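PDB 2DT8: DegV family protein from Thermus thermophilus, which binds a fatty acid such as palmitic acid and also carries a zinc ion, though its cellular role remains uncertain. Local coordinates for residues R208-A219 / A240-L250. Numbering follows the deposited sequence.
Sequences REEILKAFRAWA and ALRQEVLASGL
Leu-250 pushes its CD1 methyl into a hollow formed by Phe-215, Ala-219 and the CG methylene of Arg-216, coming within 3.3 Å of Phe-215 CE2. Ala-219 suits one wall of this hollow because its single methyl leaves room for the leucine. Earlier, on the helix itself, Val-245 fits both neighbours with one branch each: CG1 meets Phe-215 CE2, while CG2 lies 3.8 Å from Leu-212 CD1. Leu-241 continues the row, its CD1 against Ile-211 CG2. On the sheet side, Phe-275 of strand 273-279 touches Ile-211, Phe-215, Leu-241 and Val-245, so helices 204-219 and 236-247, whose segments run at 37° with axes 10.5 Å apart, pack side by side on one face of the four-stranded sheet.

Polar groups work along the side turned away from the sheet. Bent at chi3 (-53°), Arg-208 lays one guanidinium face over the small Ala-240 CB and gives NE to Glu-244 OE1 at 2.8 Å, approaching from above the carboxylate plane; its NH1 pairs with Glu-204. Arg-216, extended from CG to NE, reaches past Leu-250 to place NH2 2.9 Å from Ser-248 O, in the carbonyl plane on a lone pair, while Ser-248 OG accepts from Leu-250 N in an ST turn. Gly-249 takes a positive phi that suits a residue without a side chain. Methyls and one ring thus make an apolar seam facing the sheet, with directional charged and polar bonds along its solvent side.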
# COMPACT_ATOMS: atom_id res chain seq x y z
N ARG A 208 -13.27 0.60 15.26
CA ARG A 208 -13.84 1.11 14.03
C ARG A 208 -14.39 2.52 14.23
O ARG A 208 -14.29 3.36 13.34
CB ARG A 208 -14.94 0.17 13.53
CG ARG A 208 -14.42 -1.21 13.15
CD ARG A 208 -15.40 -1.94 12.25
NE ARG A 208 -16.74 -1.98 12.84
CZ ARG A 208 -17.12 -2.85 13.77
NH1 ARG A 208 -16.27 -3.75 14.23
NH2 ARG A 208 -18.35 -2.80 14.26
N GLU A 209 -14.97 2.78 15.41
CA GLU A 209 -15.52 4.10 15.70
C GLU A 209 -14.42 5.16 15.71
O GLU A 209 -14.59 6.27 15.24
CB GLU A 209 -16.34 4.05 17.00
CG GLU A 209 -17.49 3.04 16.90
CD GLU A 209 -18.37 2.95 18.14
OE1 GLU A 209 -17.88 3.23 19.25
OE2 GLU A 209 -19.55 2.57 17.99
N GLU A 210 -13.31 4.74 16.28
CA GLU A 210 -12.17 5.63 16.36
C GLU A 210 -11.55 5.90 14.99
O GLU A 210 -11.26 7.03 14.62
CB GLU A 210 -10.97 5.05 17.24
CG GLU A 210 -9.61 5.74 17.15
CD GLU A 210 -9.67 7.24 17.43
OE1 GLU A 210 -10.49 7.66 18.28
OE2 GLU A 210 -8.89 8.00 16.81
N ILE A 211 -11.72 4.96 14.12
CA ILE A 211 -11.16 5.13 12.79
C ILE A 211 -12.11 6.06 11.99
O ILE A 211 -11.69 6.98 11.29
CB ILE A 211 -11.05 3.77 11.93
CG1 ILE A 211 -9.86 2.96 12.46
CG2 ILE A 211 -10.90 4.04 10.43
CD1 ILE A 211 -9.79 1.55 11.88
N LEU A 212 -13.45 5.91 12.26
CA LEU A 212 -14.41 6.76 11.54
C LEU A 212 -14.39 8.20 12.09
O LEU A 212 -14.57 9.16 11.34
CB LEU A 212 -15.82 6.17 11.64
CG LEU A 212 -16.87 6.82 10.74
CD1 LEU A 212 -16.67 6.39 9.29
CD2 LEU A 212 -18.25 6.43 11.23
N LYS A 213 -14.05 8.30 13.35
CA LYS A 213 -13.91 9.62 13.95
C LYS A 213 -12.76 10.36 13.25
O LYS A 213 -12.89 11.52 12.88
CB LYS A 213 -13.61 9.50 15.45
CG LYS A 213 -13.30 10.83 16.13
CD LYS A 213 -12.98 10.64 17.61
CE LYS A 213 -12.54 11.95 18.26
NZ LYS A 213 -12.24 11.77 19.72
N ALA A 214 -11.63 9.67 13.09
CA ALA A 214 -10.46 10.26 12.44
C ALA A 214 -10.78 10.59 10.99
O ALA A 214 -10.39 11.64 10.48
CB ALA A 214 -9.29 9.28 12.50
N PHE A 215 -11.50 9.70 10.32
CA PHE A 215 -11.88 9.90 8.93
C PHE A 215 -12.77 11.12 8.73
O PHE A 215 -12.55 11.91 7.81
CB PHE A 215 -12.59 8.67 8.38
CG PHE A 215 -12.99 8.79 6.94
CD1 PHE A 215 -12.02 8.98 5.95
CD2 PHE A 215 -14.32 8.70 6.56
CE1 PHE A 215 -12.38 9.08 4.61
CE2 PHE A 215 -14.69 8.80 5.22
CZ PHE A 215 -13.72 8.99 4.24
N ARG A 216 -13.78 11.26 9.58
CA ARG A 216 -14.67 12.41 9.47
C ARG A 216 -13.89 13.71 9.66
O ARG A 216 -14.12 14.68 8.93
CB ARG A 216 -15.79 12.32 10.51
CG ARG A 216 -16.89 11.32 10.15
CD ARG A 216 -17.97 11.31 11.23
NE ARG A 216 -19.05 10.37 10.96
CZ ARG A 216 -20.04 10.59 10.09
NH1 ARG A 216 -20.09 11.72 9.40
NH2 ARG A 216 -20.98 9.67 9.92
N ALA A 217 -12.98 13.73 10.63
CA ALA A 217 -12.16 14.92 10.89
C ALA A 217 -11.33 15.25 9.65
O ALA A 217 -11.26 16.41 9.23
CB ALA A 217 -11.25 14.68 12.08
N TRP A 218 -10.70 14.23 9.06
CA TRP A 218 -9.89 14.43 7.86
C TRP A 218 -10.74 14.83 6.65
O TRP A 218 -10.32 15.65 5.82
CB TRP A 218 -9.13 13.14 7.51
CG TRP A 218 -8.43 13.19 6.19
CD1 TRP A 218 -7.18 13.68 5.93
CD2 TRP A 218 -8.97 12.80 4.92
NE1 TRP A 218 -6.91 13.62 4.59
CE2 TRP A 218 -7.99 13.08 3.94
CE3 TRP A 218 -10.19 12.23 4.52
CZ2 TRP A 218 -8.20 12.83 2.58
CZ3 TRP A 218 -10.39 11.98 3.16
CH2 TRP A 218 -9.40 12.28 2.21
N ALA A 219 -11.94 14.26 6.55
CA ALA A 219 -12.85 14.49 5.42
C ALA A 219 -13.47 15.88 5.30
O ALA A 219 -13.99 16.24 4.24
CB ALA A 219 -13.96 13.44 5.45
N ALA A 240 -17.48 -4.34 7.73
CA ALA A 240 -18.25 -3.51 8.65
C ALA A 240 -17.74 -2.07 8.58
O ALA A 240 -18.51 -1.11 8.65
CB ALA A 240 -18.13 -4.03 10.06
N LEU A 241 -16.43 -1.92 8.45
CA LEU A 241 -15.80 -0.61 8.37
C LEU A 241 -16.24 0.10 7.09
O LEU A 241 -16.58 1.28 7.11
CB LEU A 241 -14.28 -0.77 8.43
CG LEU A 241 -13.43 0.50 8.47
CD1 LEU A 241 -13.79 1.31 9.71
CD2 LEU A 241 -11.95 0.13 8.49
N ARG A 242 -16.23 -0.62 5.97
CA ARG A 242 -16.62 -0.05 4.69
C ARG A 242 -18.10 0.36 4.72
O ARG A 242 -18.47 1.39 4.16
CB ARG A 242 -16.38 -1.05 3.55
CG ARG A 242 -16.79 -0.55 2.17
CD ARG A 242 -16.42 -1.58 1.11
NE ARG A 242 -16.75 -1.16 -0.25
CZ ARG A 242 -17.89 -1.47 -0.88
NH1 ARG A 242 -18.81 -2.20 -0.27
NH2 ARG A 242 -18.10 -1.05 -2.12
N GLN A 243 -18.92 -0.45 5.36
CA GLN A 243 -20.35 -0.15 5.46
C GLN A 243 -20.57 1.12 6.27
O GLN A 243 -21.38 1.99 5.88
CB GLN A 243 -21.09 -1.34 6.10
CG GLN A 243 -21.15 -2.57 5.19
CD GLN A 243 -21.37 -3.87 5.94
OE1 GLN A 243 -21.43 -4.94 5.33
NE2 GLN A 243 -21.49 -3.79 7.26
N GLU A 244 -19.88 1.25 7.39
CA GLU A 244 -19.93 2.42 8.26
C GLU A 244 -19.42 3.66 7.51
O GLU A 244 -20.10 4.68 7.45
CB GLU A 244 -19.11 2.15 9.53
CG GLU A 244 -19.71 1.02 10.40
CD GLU A 244 -18.91 0.70 11.66
OE1 GLU A 244 -17.72 0.33 11.54
OE2 GLU A 244 -19.47 0.82 12.77
N VAL A 245 -18.47 3.55 6.65
CA VAL A 245 -17.99 4.68 5.86
C VAL A 245 -18.97 5.09 4.77
O VAL A 245 -19.20 6.28 4.55
CB VAL A 245 -16.62 4.36 5.20
CG1 VAL A 245 -16.28 5.41 4.14
CG2 VAL A 245 -15.53 4.35 6.27
N LEU A 246 -19.53 4.11 4.07
CA LEU A 246 -20.48 4.40 3.00
C LEU A 246 -21.81 4.92 3.53
O LEU A 246 -22.59 5.50 2.79
CB LEU A 246 -20.70 3.16 2.13
CG LEU A 246 -19.55 2.81 1.17
CD1 LEU A 246 -19.87 1.54 0.38
CD2 LEU A 246 -19.31 3.97 0.21
N ALA A 247 -22.05 4.71 4.83
CA ALA A 247 -23.28 5.16 5.47
C ALA A 247 -23.04 6.40 6.34
O ALA A 247 -23.97 6.91 6.97
CB ALA A 247 -23.86 4.04 6.32
N SER A 248 -21.81 6.89 6.36
CA SER A 248 -21.44 8.05 7.16
C SER A 248 -22.05 9.36 6.64
O SER A 248 -22.08 10.36 7.36
CB SER A 248 -19.92 8.21 7.19
OG SER A 248 -19.44 8.54 5.91
N GLY A 249 -22.51 9.35 5.40
CA GLY A 249 -23.06 10.55 4.82
C GLY A 249 -21.97 11.39 4.16
O GLY A 249 -22.24 12.46 3.62
N LEU A 250 -20.72 10.92 4.22
CA LEU A 250 -19.62 11.62 3.58
C LEU A 250 -19.70 11.25 2.10
O LEU A 250 -20.23 10.19 1.75
CB LEU A 250 -18.27 11.21 4.19
CG LEU A 250 -18.11 11.66 5.64
CD1 LEU A 250 -16.78 11.19 6.19
CD2 LEU A 250 -18.22 13.17 5.73